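Long-range contact in mandelate racemase/muconate lactonizing enzyme family protein (Bradyrhizobium sp. ORS 278, PDB 3TOY), which belongs to the enolase superfamily, pairing an alpha+beta N-terminal capping domain with a C-terminal barrel domain that binds a calcium ion: residues T25-V37 and V89-V102. Numbering follows the deposited sequence.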
ATOM      1  N   THR A  25     -27.437  34.592 -32.057  1.00 63.99           N
ATOM      2  CA  THR A  25     -27.622  33.186 -32.519  1.00 66.65           C
ATOM      3  C   THR A  25     -26.289  32.488 -32.852  1.00 66.53           C
ATOM      4  O   THR A  25     -25.377  33.097 -33.423  1.00 61.17           O
ATOM      5  CB  THR A  25     -28.554  33.128 -33.736  1.00 69.13           C
ATOM      6  OG1 THR A  25     -28.565  31.795 -34.265  1.00 68.76           O
ATOM      7  CG2 THR A  25     -28.087  34.107 -34.807  1.00 67.81           C
ATOM      8  N   THR A  26     -26.197  31.204 -32.498  1.00 60.55           N
ATOM      9  CA  THR A  26     -24.956  30.430 -32.631  1.00 53.06           C
ATOM     10  C   THR A  26     -24.746  29.833 -34.025  1.00 50.08           C
ATOM     11  O   THR A  26     -25.676  29.305 -34.636  1.00 46.87           O
ATOM     12  CB  THR A  26     -24.927  29.271 -31.593  1.00 52.61           C
ATOM     13  OG1 THR A  26     -25.111  29.800 -30.275  1.00 55.27           O
ATOM     14  CG2 THR A  26     -23.621  28.519 -31.661  1.00 46.32           C
ATOM     15  N   ALA A  27     -23.516  29.890 -34.523  1.00 46.08           N
ATOM     16  CA  ALA A  27     -23.221  29.306 -35.828  1.00 42.32           C
ATOM     17  C   ALA A  27     -23.543  27.813 -35.900  1.00 44.65           C
ATOM     18  O   ALA A  27     -23.446  27.089 -34.904  1.00 41.26           O
ATOM     19  CB  ALA A  27     -21.758  29.568 -36.227  1.00 40.29           C
ATOM     20  N   ALA A  28     -23.945  27.358 -37.084  1.00 41.29           N
ATOM     21  CA  ALA A  28     -24.094  25.931 -37.351  1.00 36.47           C
ATOM     22  C   ALA A  28     -23.074  25.491 -38.373  1.00 39.39           C
ATOM     23  O   ALA A  28     -22.607  26.282 -39.191  1.00 37.91           O
ATOM     24  CB  ALA A  28     -25.503  25.598 -37.825  1.00 41.58           C
ATOM     25  N   ILE A  29     -22.702  24.222 -38.292  1.00 38.16           N
ATOM     26  CA  ILE A  29     -21.787  23.619 -39.227  1.00 37.73           C
ATOM     27  C   ILE A  29     -22.573  23.319 -40.492  1.00 41.14           C
ATOM     28  O   ILE A  29     -23.714  22.848 -40.410  1.00 43.49           O
ATOM     29  CB  ILE A  29     -21.227  22.302 -38.637  1.00 39.91           C
ATOM     30  CG1 ILE A  29     -20.341  22.621 -37.412  1.00 39.06           C
ATOM     31  CG2 ILE A  29     -20.470  21.489 -39.695  1.00 35.39           C
ATOM     32  CD1 ILE A  29     -20.202  21.444 -36.452  1.00 40.20           C
ATOM     33  N   THR A  30     -21.966  23.597 -41.649  1.00 38.50           N
ATOM     34  CA  THR A  30     -22.599  23.300 -42.940  1.00 41.64           C
ATOM     35  C   THR A  30     -21.872  22.167 -43.658  1.00 44.67           C
ATOM     36  O   THR A  30     -22.470  21.408 -44.418  1.00 46.70           O
ATOM     37  CB  THR A  30     -22.661  24.547 -43.852  1.00 36.82           C
ATOM     38  OG1 THR A  30     -21.353  25.121 -43.977  1.00 44.44           O
ATOM     39  CG2 THR A  30     -23.599  25.594 -43.269  1.00 41.80           C
ATOM     40  N   GLY A  31     -20.574  22.032 -43.417  1.00 39.57           N
ATOM     41  CA  GLY A  31     -19.842  20.955 -44.049  1.00 42.21           C
ATOM     42  C   GLY A  31     -18.433  20.801 -43.526  1.00 40.15           C
ATOM     43  O   GLY A  31     -17.914  21.676 -42.827  1.00 39.02           O
ATOM     44  N   VAL A  32     -17.812  19.693 -43.902  1.00 37.57           N
ATOM     45  CA  VAL A  32     -16.460  19.395 -43.491  1.00 35.27           C
ATOM     46  C   VAL A  32     -15.719  18.772 -44.667  1.00 37.90           C
ATOM     47  O   VAL A  32     -16.191  17.812 -45.275  1.00 39.41           O
ATOM     48  CB  VAL A  32     -16.485  18.410 -42.283  1.00 34.23           C
ATOM     49  CG1 VAL A  32     -15.106  17.883 -41.993  1.00 34.93           C
ATOM     50  CG2 VAL A  32     -17.072  19.112 -41.072  1.00 31.81           C
ATOM     51  N   THR A  33     -14.554  19.312 -44.998  1.00 34.91           N
ATOM     52  CA  THR A  33     -13.740  18.688 -46.012  1.00 38.91           C
ATOM     53  C   THR A  33     -12.329  18.513 -45.472  1.00 40.19           C
ATOM     54  O   THR A  33     -11.888  19.270 -44.616  1.00 42.27           O
ATOM     55  CB  THR A  33     -13.727  19.508 -47.323  1.00 45.26           C
ATOM     56  OG1 THR A  33     -12.968  20.709 -47.142  1.00 48.36           O
ATOM     57  CG2 THR A  33     -15.143  19.866 -47.722  1.00 49.45           C
ATOM     58  N   ALA A  34     -11.639  17.500 -45.970  1.00 31.54           N
ATOM     59  CA  ALA A  34     -10.275  17.239 -45.554  1.00 36.45           C
ATOM     60  C   ALA A  34      -9.406  17.009 -46.766  1.00 39.49           C
ATOM     61  O   ALA A  34      -9.812  16.333 -47.716  1.00 39.58           O
ATOM     62  CB  ALA A  34     -10.243  16.000 -44.633  1.00 35.54           C
ATOM     63  N   ARG A  35      -8.200  17.556 -46.738  1.00 37.72           N
ATOM     64  CA  ARG A  35      -7.249  17.297 -47.810  1.00 40.54           C
ATOM     65  C   ARG A  35      -5.929  16.775 -47.267  1.00 37.87           C
ATOM     66  O   ARG A  35      -5.477  17.201 -46.203  1.00 37.51           O
ATOM     67  CB  ARG A  35      -7.001  18.565 -48.633  1.00 37.09           C
ATOM     68  CG  ARG A  35      -8.258  19.128 -49.324  1.00 42.85           C
ATOM     69  CD  ARG A  35      -7.940  20.454 -50.016  1.00 43.61           C
ATOM     70  NE  ARG A  35      -7.811  21.556 -49.066  1.00 46.29           N
ATOM     71  CZ  ARG A  35      -7.382  22.774 -49.381  1.00 51.99           C
ATOM     72  NH1 ARG A  35      -7.044  23.059 -50.634  1.00 46.62           N
ATOM     73  NH2 ARG A  35      -7.302  23.712 -48.446  1.00 50.76           N
ATOM     74  N   ALA A  36      -5.307  15.871 -48.013  1.00 34.73           N
ATOM     75  CA  ALA A  36      -4.005  15.327 -47.654  1.00 33.24           C
ATOM     76  C   ALA A  36      -2.880  16.038 -48.406  1.00 41.77           C
ATOM     77  O   ALA A  36      -2.979  16.261 -49.617  1.00 41.78           O
ATOM     78  CB  ALA A  36      -3.978  13.825 -47.948  1.00 32.88           C
ATOM     79  N   VAL A  37      -1.811  16.394 -47.698  1.00 37.33           N
ATOM     80  CA  VAL A  37      -0.620  16.944 -48.339  1.00 35.13           C
ATOM     81  C   VAL A  37       0.619  16.261 -47.798  1.00 44.01           C
ATOM     82  O   VAL A  37       0.604  15.715 -46.691  1.00 39.64           O
ATOM     83  CB  VAL A  37      -0.471  18.456 -48.133  1.00 37.38           C
ATOM     84  CG1 VAL A  37      -1.643  19.206 -48.764  1.00 36.53           C
ATOM     85  CG2 VAL A  37      -0.372  18.810 -46.652  1.00 37.87           C
ATOM     86  N   VAL A  89     -12.540  11.954 -41.223  1.00 30.99           N
ATOM     87  CA  VAL A  89     -12.906  13.330 -40.956  1.00 34.40           C
ATOM     88  C   VAL A  89     -14.151  13.708 -41.775  1.00 35.77           C
ATOM     89  O   VAL A  89     -15.075  14.336 -41.270  1.00 35.75           O
ATOM     90  CB  VAL A  89     -11.766  14.292 -41.296  1.00 34.29           C
ATOM     91  CG1 VAL A  89     -12.272  15.732 -41.246  1.00 36.44           C
ATOM     92  CG2 VAL A  89     -10.582  14.100 -40.324  1.00 29.45           C
ATOM     93  N   GLU A  90     -14.168  13.307 -43.045  1.00 38.65           N
ATOM     94  CA  GLU A  90     -15.276  13.673 -43.920  1.00 34.57           C
ATOM     95  C   GLU A  90     -16.540  12.934 -43.541  1.00 33.76           C
ATOM     96  O   GLU A  90     -17.622  13.537 -43.494  1.00 36.66           O
ATOM     97  CB  GLU A  90     -14.893  13.499 -45.404  1.00 34.43           C
ATOM     98  CG  GLU A  90     -13.890  14.574 -45.815  1.00 38.02           C
ATOM     99  CD  GLU A  90     -13.717  14.757 -47.323  1.00 50.37           C
ATOM    100  OE1 GLU A  90     -14.001  13.806 -48.092  1.00 42.52           O
ATOM    101  OE2 GLU A  90     -13.272  15.863 -47.724  1.00 47.56           O
ATOM    102  N   ASP A  91     -16.400  11.652 -43.221  1.00 30.28           N
ATOM    103  CA  ASP A  91     -17.529  10.839 -42.791  1.00 35.39           C
ATOM    104  C   ASP A  91     -18.138  11.387 -41.501  1.00 36.04           C
ATOM    105  O   ASP A  91     -19.353  11.564 -41.409  1.00 33.74           O
ATOM    106  CB  ASP A  91     -17.098   9.384 -42.594  1.00 42.02           C
ATOM    107  CG  ASP A  91     -17.233   8.559 -43.858  1.00 56.94           C
ATOM    108  OD1 ASP A  91     -17.312   9.156 -44.953  1.00 56.00           O
ATOM    109  OD2 ASP A  91     -17.262   7.315 -43.758  1.00 58.75           O
ATOM    110  N   ILE A  92     -17.295  11.655 -40.505  1.00 37.36           N
ATOM    111  CA  ILE A  92     -17.781  12.186 -39.227  1.00 35.71           C
ATOM    112  C   ILE A  92     -18.359  13.569 -39.441  1.00 36.31           C
ATOM    113  O   ILE A  92     -19.440  13.888 -38.948  1.00 34.33           O
ATOM    114  CB  ILE A  92     -16.640  12.252 -38.185  1.00 37.70           C
ATOM    115  CG1 ILE A  92     -16.073  10.852 -37.965  1.00 32.33           C
ATOM    116  CG2 ILE A  92     -17.135  12.893 -36.889  1.00 43.75           C
ATOM    117  CD1 ILE A  92     -14.813  10.820 -37.103  1.00 36.33           C
ATOM    118  N   GLY A  93     -17.636  14.389 -40.199  1.00 39.14           N
ATOM    119  CA  GLY A  93     -18.056  15.756 -40.449  1.00 41.66           C
ATOM    120  C   GLY A  93     -19.406  15.803 -41.133  1.00 43.03           C
ATOM    121  O   GLY A  93     -20.275  16.610 -40.785  1.00 43.10           O
ATOM    122  N   ARG A  94     -19.620  14.899 -42.049  1.00 47.32           N
ATOM    123  CA  ARG A  94     -20.857  14.877 -42.763  1.00 49.03           C
ATOM    124  C   ARG A  94     -21.996  14.689 -41.792  1.00 49.88           C
ATOM    125  O   ARG A  94     -23.014  15.291 -41.951  1.00 48.14           O
ATOM    126  CB  ARG A  94     -20.804  13.745 -43.771  1.00 50.29           C
ATOM    127  CG  ARG A  94     -21.948  13.648 -44.688  1.00 55.06           C
ATOM    128  CD  ARG A  94     -21.585  12.947 -45.989  1.00 40.50           C
ATOM    129  NE  ARG A  94     -20.655  11.845 -45.834  1.00 44.17           N
ATOM    130  CZ  ARG A  94     -19.432  11.847 -46.330  1.00 44.01           C
ATOM    131  NH1 ARG A  94     -19.001  12.873 -47.017  1.00 54.46           N
ATOM    132  NH2 ARG A  94     -18.639  10.826 -46.166  1.00 48.50           N
ATOM    133  N   GLU A  95     -21.814  13.860 -40.777  1.00 41.59           N
ATOM    134  CA  GLU A  95     -22.868  13.619 -39.805  1.00 48.25           C
ATOM    135  C   GLU A  95     -23.120  14.787 -38.863  1.00 47.25           C
ATOM    136  O   GLU A  95     -24.099  14.781 -38.125  1.00 46.16           O
ATOM    137  CB  GLU A  95     -22.566  12.382 -38.975  1.00 49.68           C
ATOM    138  CG  GLU A  95     -22.469  11.120 -39.785  1.00 64.04           C
ATOM    139  CD  GLU A  95     -22.275   9.912 -38.910  1.00 76.04           C
ATOM    140  OE1 GLU A  95     -22.400  10.058 -37.671  1.00 79.11           O
ATOM    141  OE2 GLU A  95     -21.996   8.827 -39.456  1.00 77.00           O
ATOM    142  N   LEU A  96     -22.237  15.779 -38.881  1.00 47.42           N
ATOM    143  CA  LEU A  96     -22.390  16.932 -38.000  1.00 45.90           C
ATOM    144  C   LEU A  96     -23.063  18.104 -38.698  1.00 46.00           C
ATOM    145  O   LEU A  96     -23.245  19.154 -38.099  1.00 41.36           O
ATOM    146  CB  LEU A  96     -21.035  17.365 -37.426  1.00 46.49           C
ATOM    147  CG  LEU A  96     -20.311  16.362 -36.522  1.00 41.65           C
ATOM    148  CD1 LEU A  96     -18.950  16.929 -36.115  1.00 46.47           C
ATOM    149  CD2 LEU A  96     -21.143  15.972 -35.287  1.00 38.71           C
ATOM    150  N   ALA A  97     -23.440  17.932 -39.963  1.00 46.65           N
ATOM    151  CA  ALA A  97     -24.072  19.028 -40.702  1.00 45.64           C
ATOM    152  C   ALA A  97     -25.328  19.495 -39.971  1.00 38.96           C
ATOM    153  O   ALA A  97     -26.108  18.675 -39.482  1.00 44.13           O
ATOM    154  CB  ALA A  97     -24.409  18.590 -42.121  1.00 49.15           C
ATOM    155  N   GLY A  98     -25.522  20.805 -39.882  1.00 35.14           N
ATOM    156  CA  GLY A  98     -26.687  21.357 -39.197  1.00 37.80           C
ATOM    157  C   GLY A  98     -26.546  21.554 -37.688  1.00 42.40           C
ATOM    158  O   GLY A  98     -27.311  22.301 -37.075  1.00 38.03           O
ATOM    159  N   LYS A  99     -25.558  20.892 -37.085  1.00 40.19           N
ATOM    160  CA  LYS A  99     -25.334  21.004 -35.641  1.00 38.22           C
ATOM    161  C   LYS A  99     -24.733  22.348 -35.235  1.00 32.85           C
ATOM    162  O   LYS A  99     -23.908  22.924 -35.947  1.00 34.82           O
ATOM    163  CB  LYS A  99     -24.414  19.872 -35.167  1.00 36.62           C
ATOM    164  CG  LYS A  99     -24.923  18.474 -35.483  1.00 46.29           C
ATOM    165  CD  LYS A  99     -25.496  17.815 -34.242  1.00 64.71           C
ATOM    166  CE  LYS A  99     -25.942  16.385 -34.516  1.00 71.80           C
ATOM    167  NZ  LYS A  99     -27.281  16.348 -35.175  1.00 80.62           N
ATOM    168  N   ALA A 100     -25.123  22.816 -34.061  1.00 35.36           N
ATOM    169  CA  ALA A 100     -24.592  24.038 -33.474  1.00 36.64           C
ATOM    170  C   ALA A 100     -23.099  23.879 -33.151  1.00 37.59           C
ATOM    171  O   ALA A 100     -22.655  22.808 -32.722  1.00 33.98           O
ATOM    172  CB  ALA A 100     -25.387  24.393 -32.212  1.00 36.00           C
ATOM    173  N   LEU A 101     -22.340  24.945 -33.383  1.00 31.27           N
ATOM    174  CA  LEU A 101     -20.896  24.954 -33.203  1.00 35.91           C
ATOM    175  C   LEU A 101     -20.620  25.153 -31.720  1.00 33.39           C
ATOM    176  O   LEU A 101     -20.410  26.286 -31.246  1.00 31.00           O
ATOM    177  CB  LEU A 101     -20.265  26.090 -34.020  1.00 36.55           C
ATOM    178  CG  LEU A 101     -18.748  26.234 -34.048  1.00 34.85           C
ATOM    179  CD1 LEU A 101     -18.127  25.105 -34.826  1.00 36.33           C
ATOM    180  CD2 LEU A 101     -18.347  27.590 -34.636  1.00 37.12           C
ATOM    181  N   VAL A 102     -20.669  24.043 -30.985  1.00 32.42           N
ATOM    182  CA  VAL A 102     -20.547  24.061 -29.530  1.00 29.59           C
ATOM    183  C   VAL A 102     -19.570  22.937 -29.192  1.00 28.61           C
ATOM    184  O   VAL A 102     -19.971  21.798 -29.118  1.00 27.46           O
ATOM    185  CB  VAL A 102     -21.910  23.816 -28.844  1.00 32.96           C
ATOM    186  CG1 VAL A 102     -21.759  23.810 -27.335  1.00 25.78           C
ATOM    187  CG2 VAL A 102     -22.936  24.918 -29.250  1.00 32.84           C
TER
HETATM  188  O   HOH W   1     -18.014  15.932 -45.045  1.00 40.14           O
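Strand 29-37 runs antiparallel to the end of helix 82-95 and the loop after it, Val32 and Ala34 packing on the helix while Ile29 and backbone bonds tie the strand's start to the loop. The segment axes approach to 6.8 Å at 178°. Gly93 makes the close fit possible: Val32 sets CB and CG2 directly on its bare CA, each 3.6 Å from it. With Val32 CG1 anti to the backbone N (chi1 170°), that methyl reaches Val89 CG1 at 3.6 Å, the two side chains crossing at about a right angle. Ala34 CB rests on Val89 as well. The extended Glu90 side chain brings OE2 to Ala34 N at 2.9 Å, a nearly straight bond received on the anti side of the carboxylate, 22° out of its plane. One water donates to both Val32 O and Glu90 O, joining strand and helix backbones. This helix-on-sheet layer belongs to the N-terminal capping domain of the enolase superfamily, where strand 50-64 pairs with the same strand and a classic bulge sets Thr30 and Gly31 against Thr63. Beyond the helix, a type II turn from Leu96 to Lys99 brings the chain alongside the strand. Gly98 N donates to Ile29 O (2.8 Å). Further from the helix, Ile29 N to Lys99 O (2.9 Å) and Leu101 N to Ala27 O (2.9 Å) flank a single bridge between Ala28 and Ala100. Ile29 CD1 touches Leu96 CB and its CG1 touches Leu101 CD1, a greasy seam continued by Leu106, Phe134 and Leu138 of helices 103-113 and 122-142.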